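PDB 3O0H: glutathione reductase from Bartonella henselae, which probably catalyses the NADPH-dependent reduction of glutathione disulfide to glutathione, passing electrons through its bound FAD and a redox-active disulfide. Local coordinates for residues T328-L333 with P356-I361; H320-G325 with M342-N347; K301-E304 with V308-D311; Y232-L237 with P369-V374. All coordinates share one frame; numbering follows the deposited sequence.

Contact 1 of 4, residues T328-L333 with P356-I361; sequences TGHIQL and PDYDLI. With FAD (flavin-adenine dinucleotide), chain H.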
# COMPACT_ATOMS: atom_id res chain seq x y z
N THR B 328 -5.07 12.85 -28.24
CA THR B 328 -3.80 12.90 -28.92
C THR B 328 -3.29 11.50 -29.23
O THR B 328 -2.24 11.35 -29.86
CB THR B 328 -2.73 13.68 -28.10
OG1 THR B 328 -2.38 12.94 -26.92
CG2 THR B 328 -3.24 15.08 -27.71
N GLY B 329 -4.01 10.46 -28.78
CA GLY B 329 -3.69 9.12 -29.23
C GLY B 329 -2.76 8.31 -28.35
O GLY B 329 -2.49 7.14 -28.63
N HIS B 330 -2.23 8.91 -27.30
CA HIS B 330 -1.38 8.14 -26.38
C HIS B 330 -2.24 7.35 -25.38
O HIS B 330 -3.46 7.37 -25.46
CB HIS B 330 -0.40 9.03 -25.66
CG HIS B 330 -1.03 10.10 -24.82
ND1 HIS B 330 -1.96 9.82 -23.84
CD2 HIS B 330 -0.82 11.43 -24.78
CE1 HIS B 330 -2.31 10.95 -23.25
NE2 HIS B 330 -1.63 11.94 -23.79
N ILE B 331 -1.57 6.64 -24.47
CA ILE B 331 -2.27 5.79 -23.48
C ILE B 331 -3.33 6.64 -22.78
O ILE B 331 -3.10 7.81 -22.42
CB ILE B 331 -1.23 5.16 -22.47
CG1 ILE B 331 -1.88 4.12 -21.55
CG2 ILE B 331 -0.52 6.22 -21.66
CD1 ILE B 331 -0.87 3.19 -20.90
N GLN B 332 -4.48 6.03 -22.55
CA GLN B 332 -5.63 6.76 -22.08
C GLN B 332 -5.69 6.66 -20.56
O GLN B 332 -6.26 5.70 -19.99
CB GLN B 332 -6.88 6.18 -22.74
CG GLN B 332 -6.91 6.38 -24.24
CD GLN B 332 -8.06 5.64 -24.92
OE1 GLN B 332 -8.92 5.04 -24.26
NE2 GLN B 332 -8.09 5.72 -26.23
N LEU B 333 -5.10 7.65 -19.91
CA LEU B 333 -5.02 7.72 -18.45
C LEU B 333 -5.20 9.15 -17.99
O LEU B 333 -4.68 10.13 -18.59
CB LEU B 333 -3.65 7.20 -17.94
CG LEU B 333 -3.24 5.75 -18.22
CD1 LEU B 333 -1.71 5.54 -18.03
CD2 LEU B 333 -4.05 4.67 -17.43
N PRO B 356 6.53 16.30 -22.72
CA PRO B 356 5.93 15.23 -21.94
C PRO B 356 6.81 13.99 -21.87
O PRO B 356 7.69 13.78 -22.72
CB PRO B 356 4.63 14.94 -22.69
CG PRO B 356 4.93 15.40 -24.14
CD PRO B 356 5.79 16.59 -23.97
N ASP B 357 6.60 13.21 -20.82
CA ASP B 357 7.40 12.04 -20.54
C ASP B 357 6.46 10.87 -20.30
O ASP B 357 5.78 10.81 -19.25
CB ASP B 357 8.22 12.29 -19.30
CG ASP B 357 9.04 11.08 -18.88
OD1 ASP B 357 9.00 10.03 -19.55
OD2 ASP B 357 9.71 11.19 -17.84
N TYR B 358 6.42 9.95 -21.26
CA TYR B 358 5.52 8.81 -21.20
C TYR B 358 6.31 7.50 -20.96
O TYR B 358 5.81 6.40 -21.19
CB TYR B 358 4.68 8.70 -22.50
CG TYR B 358 3.88 9.96 -22.91
CD1 TYR B 358 3.19 10.74 -21.96
CD2 TYR B 358 3.80 10.36 -24.25
CE1 TYR B 358 2.48 11.91 -22.36
CE2 TYR B 358 3.09 11.54 -24.65
CZ TYR B 358 2.40 12.29 -23.69
OH TYR B 358 1.72 13.46 -24.04
N ASP B 359 7.53 7.63 -20.47
CA ASP B 359 8.33 6.47 -20.09
C ASP B 359 8.03 6.04 -18.67
O ASP B 359 7.85 6.90 -17.78
CB ASP B 359 9.82 6.80 -20.25
CG ASP B 359 10.19 7.05 -21.71
OD1 ASP B 359 9.43 6.54 -22.59
OD2 ASP B 359 11.21 7.75 -21.97
N LEU B 360 8.01 4.72 -18.47
CA LEU B 360 7.90 4.07 -17.16
C LEU B 360 6.64 4.53 -16.41
O LEU B 360 6.67 4.76 -15.20
CB LEU B 360 9.17 4.27 -16.34
CG LEU B 360 10.45 3.55 -16.80
CD1 LEU B 360 11.76 4.01 -16.06
CD2 LEU B 360 10.23 2.07 -16.58
N ILE B 361 5.55 4.65 -17.13
CA ILE B 361 4.25 4.94 -16.52
C ILE B 361 3.70 3.69 -15.81
O ILE B 361 3.60 2.62 -16.41
CB ILE B 361 3.21 5.41 -17.57
CG1 ILE B 361 3.68 6.69 -18.27
CG2 ILE B 361 1.79 5.64 -16.88
CD1 ILE B 361 2.79 7.11 -19.45
PA FAD H . -12.02 13.48 -20.84
O1A FAD H . -12.74 12.31 -21.44
O2A FAD H . -11.83 13.40 -19.35
O5B FAD H . -12.72 14.88 -21.19
C5B FAD H . -13.20 15.22 -22.47
C4B FAD H . -14.39 16.13 -22.22
O4B FAD H . -14.76 16.83 -23.40
C3B FAD H . -15.64 15.39 -21.76
O3B FAD H . -16.15 15.99 -20.56
C2B FAD H . -16.63 15.55 -22.90
O2B FAD H . -17.95 15.67 -22.42
C1B FAD H . -16.21 16.83 -23.54
N9A FAD H . -16.33 17.04 -24.99
C8A FAD H . -15.92 16.22 -26.00
N7A FAD H . -16.09 16.86 -27.16
C5A FAD H . -16.61 18.09 -26.88
C6A FAD H . -16.91 19.18 -27.66
N6A FAD H . -16.78 19.18 -29.00
N1A FAD H . -17.39 20.32 -27.06
C2A FAD H . -17.53 20.36 -25.70
N3A FAD H . -17.20 19.30 -24.92
C4A FAD H . -16.71 18.21 -25.53
N1 FAD H . -7.85 6.41 -16.30
C2 FAD H . -6.99 6.25 -15.23
O2 FAD H . -5.90 6.86 -15.14
N3 FAD H . -7.33 5.41 -14.24
C4 FAD H . -8.53 4.72 -14.23
O4 FAD H . -8.76 4.00 -13.25
C4X FAD H . -9.40 4.88 -15.31
N5 FAD H . -10.61 4.24 -15.35
C5X FAD H . -11.46 4.47 -16.43
C6 FAD H . -12.67 3.80 -16.46
C7 FAD H . -13.56 4.01 -17.51
C7M FAD H . -14.88 3.26 -17.48
C8 FAD H . -13.24 4.89 -18.52
C8M FAD H . -14.17 5.10 -19.69
C9 FAD H . -12.01 5.54 -18.51
C9A FAD H . -11.11 5.33 -17.46
N10 FAD H . -9.89 5.97 -17.40
C10 FAD H . -9.05 5.76 -16.33
C1' FAD H . -9.42 6.89 -18.46
C2' FAD H . -9.65 8.35 -18.14
O2' FAD H . -11.04 8.57 -17.98
C3' FAD H . -9.13 9.16 -19.30
O3' FAD H . -7.82 8.79 -19.69
C4' FAD H . -9.24 10.64 -19.00
O4' FAD H . -10.61 10.93 -18.68
C5' FAD H . -8.83 11.47 -20.21
O5' FAD H . -8.88 12.88 -19.89
P FAD H . -9.18 13.87 -21.12
O1P FAD H . -9.03 15.30 -20.66
O2P FAD H . -8.30 13.50 -22.29
O3P FAD H . -10.64 13.57 -21.66
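Two irregular loops face each other here, with His330 and Tyr358 nearest in the backbone, their CA atoms 8.7 Å apart, so side chains alone bridge the gap. The imidazole of His330 lies over one face of the Tyr358 ring, toward its rim, with CD2 3.3 Å from Tyr358 OH. The rings are inclined at 52° with centroids 4.8 Å apart. With chi1 at 60°, CG of His330 sits between its backbone N and carbonyl carbon, which folds the ring back over its own chain. There ND1 donates to Ile331 O at 2.7 Å, the acceptor lying near the ring plane, while NE2 bonds to Asp340; histidine suits the place because its two ring nitrogens serve both partners at once. Tyr358 OH bonds to the same carboxylate, so both rings are fixed by one acid. Branched aliphatic side chains fill the other half: Leu333 CD1 meets Ile361 CG2 at 3.7 Å, and Ile331 CG2 reaches Ile361 CD1 at 4.1 Å. Leu333 meets FAD twice: its N is 3.0 Å from ribityl O3', and its CB 3.6 Å from flavin O2. Leu333 occupies the N-cap position of helix 334-349, whose Val336 touches His330, Tyr358 and Ile361; the loop 356-361 leads from that helix toward strand 363-365, and Ile361 also packs on Met456 of the second subunit.

Contact 2 of 4, residues H320-G325 with M342-N347; sequences HIWAVG and MCFVKN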
# COMPACT_ATOMS: atom_id res chain seq x y z
N HIS B 320 -1.23 27.98 -33.30
CA HIS B 320 -2.06 28.46 -32.16
C HIS B 320 -3.10 27.44 -31.67
O HIS B 320 -3.97 27.77 -30.84
CB HIS B 320 -2.76 29.78 -32.53
CG HIS B 320 -3.80 29.61 -33.58
ND1 HIS B 320 -3.50 29.59 -34.92
CD2 HIS B 320 -5.15 29.42 -33.48
CE1 HIS B 320 -4.61 29.40 -35.61
NE2 HIS B 320 -5.62 29.27 -34.76
N ILE B 321 -3.00 26.20 -32.16
CA ILE B 321 -3.89 25.13 -31.73
C ILE B 321 -3.06 23.99 -31.09
O ILE B 321 -2.08 23.50 -31.69
CB ILE B 321 -4.77 24.61 -32.89
CG1 ILE B 321 -5.52 25.77 -33.55
CG2 ILE B 321 -5.81 23.58 -32.38
CD1 ILE B 321 -6.37 25.37 -34.81
N TRP B 322 -3.44 23.64 -29.86
CA TRP B 322 -2.74 22.61 -29.08
C TRP B 322 -3.75 21.55 -28.76
O TRP B 322 -4.93 21.75 -28.99
CB TRP B 322 -2.17 23.21 -27.79
CG TRP B 322 -0.89 24.09 -27.91
CD1 TRP B 322 0.40 23.71 -27.62
CD2 TRP B 322 -0.83 25.48 -28.22
NE1 TRP B 322 1.25 24.74 -27.78
CE2 TRP B 322 0.54 25.86 -28.15
CE3 TRP B 322 -1.78 26.43 -28.55
CZ2 TRP B 322 0.97 27.15 -28.41
CZ3 TRP B 322 -1.36 27.72 -28.81
CH2 TRP B 322 0.02 28.08 -28.74
N ALA B 323 -3.30 20.40 -28.23
CA ALA B 323 -4.23 19.31 -27.82
C ALA B 323 -3.56 18.53 -26.70
O ALA B 323 -2.33 18.40 -26.69
CB ALA B 323 -4.59 18.36 -28.99
N VAL B 324 -4.36 18.00 -25.76
CA VAL B 324 -3.88 17.27 -24.60
C VAL B 324 -4.81 16.08 -24.38
O VAL B 324 -6.00 16.14 -24.74
CB VAL B 324 -3.85 18.18 -23.33
CG1 VAL B 324 -2.80 19.26 -23.50
CG2 VAL B 324 -5.24 18.82 -23.05
N GLY B 325 -4.27 15.01 -23.79
CA GLY B 325 -5.10 13.95 -23.29
C GLY B 325 -5.33 12.85 -24.24
O GLY B 325 -4.56 12.70 -25.19
N MET B 342 -0.22 20.30 -17.99
CA MET B 342 0.84 21.06 -17.36
C MET B 342 1.90 21.42 -18.38
O MET B 342 2.44 22.54 -18.34
CB MET B 342 1.50 20.28 -16.20
CG MET B 342 0.52 19.77 -15.10
SD MET B 342 -0.21 21.12 -14.18
CE MET B 342 1.13 21.44 -12.98
N CYS B 343 2.23 20.48 -19.25
CA CYS B 343 3.21 20.74 -20.31
C CYS B 343 2.71 21.83 -21.25
O CYS B 343 3.46 22.72 -21.65
CB CYS B 343 3.51 19.45 -21.08
SG CYS B 343 4.41 18.25 -20.09
N PHE B 344 1.42 21.78 -21.57
CA PHE B 344 0.82 22.78 -22.46
C PHE B 344 0.90 24.19 -21.88
O PHE B 344 1.29 25.10 -22.57
CB PHE B 344 -0.64 22.43 -22.80
CG PHE B 344 -1.46 23.60 -23.21
CD1 PHE B 344 -1.31 24.17 -24.47
CD2 PHE B 344 -2.33 24.20 -22.30
CE1 PHE B 344 -2.07 25.31 -24.84
CE2 PHE B 344 -3.09 25.31 -22.66
CZ PHE B 344 -2.96 25.86 -23.94
N VAL B 345 0.58 24.35 -20.60
CA VAL B 345 0.58 25.67 -19.98
C VAL B 345 1.98 26.30 -19.93
O VAL B 345 2.14 27.48 -20.26
CB VAL B 345 -0.08 25.70 -18.60
CG1 VAL B 345 0.01 27.12 -18.01
CG2 VAL B 345 -1.56 25.26 -18.69
N LYS B 346 2.96 25.51 -19.55
CA LYS B 346 4.39 25.92 -19.61
C LYS B 346 4.83 26.35 -21.04
O LYS B 346 5.39 27.42 -21.22
CB LYS B 346 5.28 24.79 -19.06
N ASN B 347 4.55 25.55 -22.06
CA ASN B 347 4.98 25.87 -23.43
C ASN B 347 4.26 27.06 -24.08
O ASN B 347 4.88 27.90 -24.75
CB ASN B 347 4.78 24.62 -24.30
CG ASN B 347 5.88 23.60 -24.07
OD1 ASN B 347 7.03 23.95 -24.07
ND2 ASN B 347 5.52 22.35 -23.87
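The aromatic part of this contact is an edge-to-face pair between Trp322 on strand 321-323 and Phe344 on helix 334-349. The CD1-CE1 edge of Phe344 points down onto the five-membered ring of the indole, toward the rim of that face: Phe344 CD1 and Trp322 CG are 3.5 Å apart. The five-membered ring and the phenyl ring have centroids 4.9 Å apart and planes inclined by 68°. Phe344 extends its ring from the helix with CG opposite the backbone N (chi1 156°), while Trp322 keeps CG beside its own N at chi1 -75°. The two side chains cross at about a right angle. Phe344 CE1 is also 3.6 Å from Trp322 CD2, at the ring fusion.

The aliphatic part is smaller. Val324, two residues on and directed to the same side as Trp322, places CG1, the branch beside its backbone N, 3.9 Å from Phe344 CB. A small branched side chain suits this buried spot just past the end of the strand. Ile321 and Ala323 point the other way, and both touch Ile160 of the adjoining strand 158-160. Leu159 of that strand packs on Trp322 and Val324, and Ala41 of helix 36-47 touches Phe344.

No hydrogen bond joins the two segments. Cohesion rests on dispersion and on the weak electrostatic attraction of phenyl C-H groups for the electron-rich indole face, which fits a buried helix-on-sheet seam of the FAD-binding Rossmann-type domain, where Gly325 goes on to touch the cofactor.

Contact 3 of 4, residues K301-E304 with V308-D311; sequences KVNE and VVVD
Lys301 and Val309 meet first through the backbone: Val309 N donates to Lys301 O at 3.2 Å, almost straight at 172°, with the donor tilted 27° from the carbonyl plane. The bond belongs to a single beta bridge between Val302 and Val308, whose CA atoms are 4.5 Å apart, so this short hairpin-like turn-back is not a regular sheet. A water lies near both Lys301 O and Val309 O and could link the two carbonyls beside the direct bond.

Around this polar centre the side chains contribute methylene and methyl contacts. Val309 CG2 touches both Lys301 CG at 4.0 Å and Asn303 CB at 3.9 Å. Lysine suits an exposed spot such as this because its aliphatic stem can lie alongside the valine while the chain, bent at chi2 (95°), carries its charged end away.

Farther out, Asn303 OD1 accepts from the backbone N of Phe305, an Asx turn, and from that of Ala307; the short asparagine side chain sets its carbonyl O within reach of amides just ahead in the chain. Val308 turns the opposite way from Val309, toward the interior, where Leu295, Val327 and Ala323 pack against it. Lys301 N is bonded to Asn317.

The chemistry is thus split: backbone polarity, perhaps with the water, holds the turn together at the surface, while one valine covers it outside and its neighbour fastens it to the apolar layer beneath.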
# COMPACT_ATOMS: atom_id res chain seq x y z
N LYS B 301 -4.26 18.41 -38.32
CA LYS B 301 -3.97 17.07 -38.80
C LYS B 301 -4.38 15.98 -37.78
O LYS B 301 -4.09 16.05 -36.58
CB LYS B 301 -2.49 16.96 -39.18
CG LYS B 301 -1.93 15.55 -39.35
CD LYS B 301 -1.95 15.09 -40.75
CE LYS B 301 -1.58 13.61 -40.88
NZ LYS B 301 -1.92 13.17 -42.25
N VAL B 302 -5.09 14.98 -38.31
CA VAL B 302 -5.55 13.83 -37.58
C VAL B 302 -5.01 12.59 -38.30
O VAL B 302 -5.06 12.52 -39.51
CB VAL B 302 -7.07 13.78 -37.57
CG1 VAL B 302 -7.57 12.53 -36.84
CG2 VAL B 302 -7.62 15.08 -36.93
N ASN B 303 -4.49 11.62 -37.57
CA ASN B 303 -3.85 10.47 -38.19
C ASN B 303 -4.84 9.35 -38.44
O ASN B 303 -6.00 9.51 -38.16
CB ASN B 303 -2.64 9.96 -37.35
CG ASN B 303 -3.04 9.34 -36.02
OD1 ASN B 303 -4.19 9.02 -35.75
ND2 ASN B 303 -2.04 9.17 -35.18
N GLU B 304 -4.36 8.23 -38.97
CA GLU B 304 -5.20 7.10 -39.34
C GLU B 304 -5.95 6.45 -38.14
O GLU B 304 -6.87 5.63 -38.36
CB GLU B 304 -4.38 6.02 -40.09
CG GLU B 304 -3.33 5.32 -39.22
CD GLU B 304 -2.39 4.45 -40.00
OE1 GLU B 304 -2.85 3.44 -40.56
OE2 GLU B 304 -1.18 4.78 -40.03
N VAL B 308 -5.43 13.41 -32.90
CA VAL B 308 -4.83 14.69 -33.20
C VAL B 308 -3.28 14.57 -33.01
O VAL B 308 -2.79 14.24 -31.91
CB VAL B 308 -5.41 15.81 -32.30
CG1 VAL B 308 -4.66 17.15 -32.55
CG2 VAL B 308 -6.90 15.97 -32.52
N VAL B 309 -2.53 14.88 -34.07
CA VAL B 309 -1.10 14.80 -34.05
C VAL B 309 -0.54 16.03 -33.35
O VAL B 309 -0.93 17.15 -33.67
CB VAL B 309 -0.55 14.63 -35.43
CG1 VAL B 309 1.05 14.52 -35.46
CG2 VAL B 309 -1.20 13.40 -36.10
N VAL B 310 0.25 15.80 -32.30
CA VAL B 310 0.91 16.87 -31.59
C VAL B 310 2.42 16.67 -31.55
O VAL B 310 2.93 15.54 -31.67
CB VAL B 310 0.34 17.05 -30.19
CG1 VAL B 310 -1.18 17.41 -30.28
CG2 VAL B 310 0.59 15.78 -29.30
N ASP B 311 3.13 17.77 -31.40
CA ASP B 311 4.56 17.70 -31.32
C ASP B 311 4.94 17.59 -29.85
O ASP B 311 4.09 17.42 -29.00
CB ASP B 311 5.24 18.85 -32.05
CG ASP B 311 4.95 20.24 -31.46
OD1 ASP B 311 4.42 20.40 -30.37
OD2 ASP B 311 5.35 21.22 -32.11
O HOH W 1 -2.16 18.03 -35.68

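Contact 4 of 4, residues Y232-L237 with P369-V374; sequences YDLRQL and PEIGTV
Leu234, on the first turn of helix 232-245, is the residue through which the helix meets strand 371-375. Its CD1 methyl stands 4.1 Å from Ile371 CG2 and 4.0 Å from Thr373 CB, spanning two residues that alternate along the same face of the strand. The Ile371 CD1 methyl turns back toward the helix, 4.0 Å from Leu234 O and 4.1 Å from Leu234 CB. Leucine suits this place because CG, set beside the backbone N at chi1 -55°, brings one methyl, CD1, to a point where it meets both partners. Gly372, between them, has no side chain to add to this face. Leu428 of the adjacent strand 422-428 and Phe410 of the next strand, 409-416, also touch Leu234 and complete the close-packed part.

Away from the strand the helix is looser and more polar. Tyr232 is exposed and has its ring laid over Gln236 CB, while its hydroxyl makes a weak hydrogen bond to Gln236 OE1 at 2.7 Å. Arg235 likewise points away from the strand. Asp233 forms a separate flank, where salt bridges with Lys412 and Arg392 tie the helix to the sheet at a second place.

Thr373 is the one polar side chain on the apolar seam; its OG1 bonds to His426, so the hydroxyl is satisfied although its CB serves the leucine. With no hydrogen bond between the segments, the joint between the helix and the dimerisation-domain sheet is held by methyl packing, with ionic ties set off to the side.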
# COMPACT_ATOMS: atom_id res chain seq x y z
N TYR B 232 2.54 -11.73 -18.69
CA TYR B 232 1.76 -13.00 -18.77
C TYR B 232 1.32 -13.50 -17.40
O TYR B 232 0.19 -13.95 -17.24
CB TYR B 232 2.53 -14.09 -19.51
CG TYR B 232 1.93 -15.48 -19.29
CD1 TYR B 232 0.86 -15.95 -20.04
CD2 TYR B 232 2.44 -16.32 -18.29
CE1 TYR B 232 0.31 -17.21 -19.82
CE2 TYR B 232 1.91 -17.61 -18.07
CZ TYR B 232 0.83 -18.05 -18.82
OH TYR B 232 0.32 -19.34 -18.56
N ASP B 233 2.19 -13.41 -16.38
CA ASP B 233 1.78 -13.88 -15.03
C ASP B 233 0.55 -13.11 -14.55
O ASP B 233 -0.36 -13.68 -13.95
CB ASP B 233 2.90 -13.72 -14.01
CG ASP B 233 3.91 -14.83 -14.05
OD1 ASP B 233 3.53 -16.00 -14.19
OD2 ASP B 233 5.10 -14.53 -13.87
N LEU B 234 0.50 -11.79 -14.77
CA LEU B 234 -0.69 -11.03 -14.36
C LEU B 234 -1.96 -11.50 -15.08
O LEU B 234 -3.06 -11.57 -14.50
CB LEU B 234 -0.51 -9.54 -14.62
CG LEU B 234 0.73 -8.92 -13.96
CD1 LEU B 234 1.04 -7.52 -14.62
CD2 LEU B 234 0.61 -8.88 -12.41
N ARG B 235 -1.82 -11.79 -16.36
CA ARG B 235 -2.97 -12.21 -17.14
C ARG B 235 -3.44 -13.56 -16.63
O ARG B 235 -4.66 -13.79 -16.41
CB ARG B 235 -2.57 -12.32 -18.60
CG ARG B 235 -2.07 -11.00 -19.23
CD ARG B 235 -1.59 -11.24 -20.64
NE ARG B 235 -2.63 -11.55 -21.62
CZ ARG B 235 -2.37 -11.94 -22.88
NH1 ARG B 235 -1.13 -12.04 -23.33
NH2 ARG B 235 -3.35 -12.20 -23.72
N GLN B 236 -2.48 -14.46 -16.44
CA GLN B 236 -2.84 -15.84 -16.14
C GLN B 236 -3.39 -15.93 -14.73
O GLN B 236 -4.43 -16.55 -14.53
CB GLN B 236 -1.67 -16.78 -16.33
CG GLN B 236 -2.04 -18.27 -16.12
CD GLN B 236 -2.85 -18.77 -17.29
OE1 GLN B 236 -2.34 -18.83 -18.40
NE2 GLN B 236 -4.16 -19.08 -17.05
N LEU B 237 -2.72 -15.29 -13.77
CA LEU B 237 -3.19 -15.38 -12.37
C LEU B 237 -4.57 -14.78 -12.21
O LEU B 237 -5.41 -15.32 -11.45
CB LEU B 237 -2.21 -14.72 -11.40
CG LEU B 237 -0.85 -15.39 -11.20
CD1 LEU B 237 0.17 -14.41 -10.51
CD2 LEU B 237 -1.03 -16.63 -10.39
N PRO B 369 -8.46 -10.41 -8.13
CA PRO B 369 -7.40 -9.59 -7.54
C PRO B 369 -6.93 -8.41 -8.41
O PRO B 369 -7.04 -8.45 -9.63
CB PRO B 369 -6.23 -10.58 -7.34
CG PRO B 369 -6.59 -11.79 -8.16
CD PRO B 369 -8.04 -11.82 -8.36
N GLU B 370 -6.49 -7.37 -7.70
CA GLU B 370 -5.97 -6.14 -8.24
C GLU B 370 -4.60 -6.36 -8.86
O GLU B 370 -3.84 -7.26 -8.46
CB GLU B 370 -5.83 -5.08 -7.12
CG GLU B 370 -7.09 -4.71 -6.40
CD GLU B 370 -6.77 -4.03 -5.07
OE1 GLU B 370 -6.45 -2.81 -5.11
OE2 GLU B 370 -6.83 -4.74 -4.02
N ILE B 371 -4.30 -5.52 -9.84
CA ILE B 371 -3.05 -5.55 -10.56
C ILE B 371 -2.38 -4.16 -10.52
O ILE B 371 -3.06 -3.12 -10.62
CB ILE B 371 -3.29 -5.94 -12.04
CG1 ILE B 371 -3.54 -7.44 -12.15
CG2 ILE B 371 -2.10 -5.57 -12.95
CD1 ILE B 371 -4.12 -7.85 -13.57
N GLY B 372 -1.06 -4.18 -10.38
CA GLY B 372 -0.20 -3.03 -10.59
C GLY B 372 1.00 -3.44 -11.42
O GLY B 372 1.58 -4.54 -11.27
N THR B 373 1.42 -2.54 -12.33
CA THR B 373 2.51 -2.87 -13.24
C THR B 373 3.24 -1.60 -13.71
O THR B 373 2.63 -0.55 -13.91
CB THR B 373 1.98 -3.67 -14.45
OG1 THR B 373 3.08 -4.13 -15.27
CG2 THR B 373 0.97 -2.84 -15.27
N VAL B 374 4.54 -1.71 -13.80
CA VAL B 374 5.40 -0.62 -14.31
C VAL B 374 6.55 -1.21 -15.06
O VAL B 374 7.11 -2.22 -14.66
CB VAL B 374 5.88 0.33 -13.13
CG1 VAL B 374 6.55 -0.43 -12.03
CG2 VAL B 374 6.76 1.46 -13.62

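Overall arrangement
Along the chain, contact 4 encloses the other three: contact 3 closes before contacts 1 and 2 begin, and those two interleave; contact 2 uses strand 321-323 and helix 334-349, contact 1 the loops at either end of that helix. Contacts 1, 2 and 3 cluster, their centres about 14 to 15 Å apart and each pair touching; Ala323 meets Val308 and Val310, and Thr328 packs on Val310. Contact 4 lies apart, its centre about 33 Å from contact 2 and 32 Å from contact 3, but about 20 Å from that of contact 1, whose Leu360 O touches Val374. Contact 1 thus stands between the FAD-binding part and the antiparallel sheet of the dimerisation domain, which helix 232-245 adjoins.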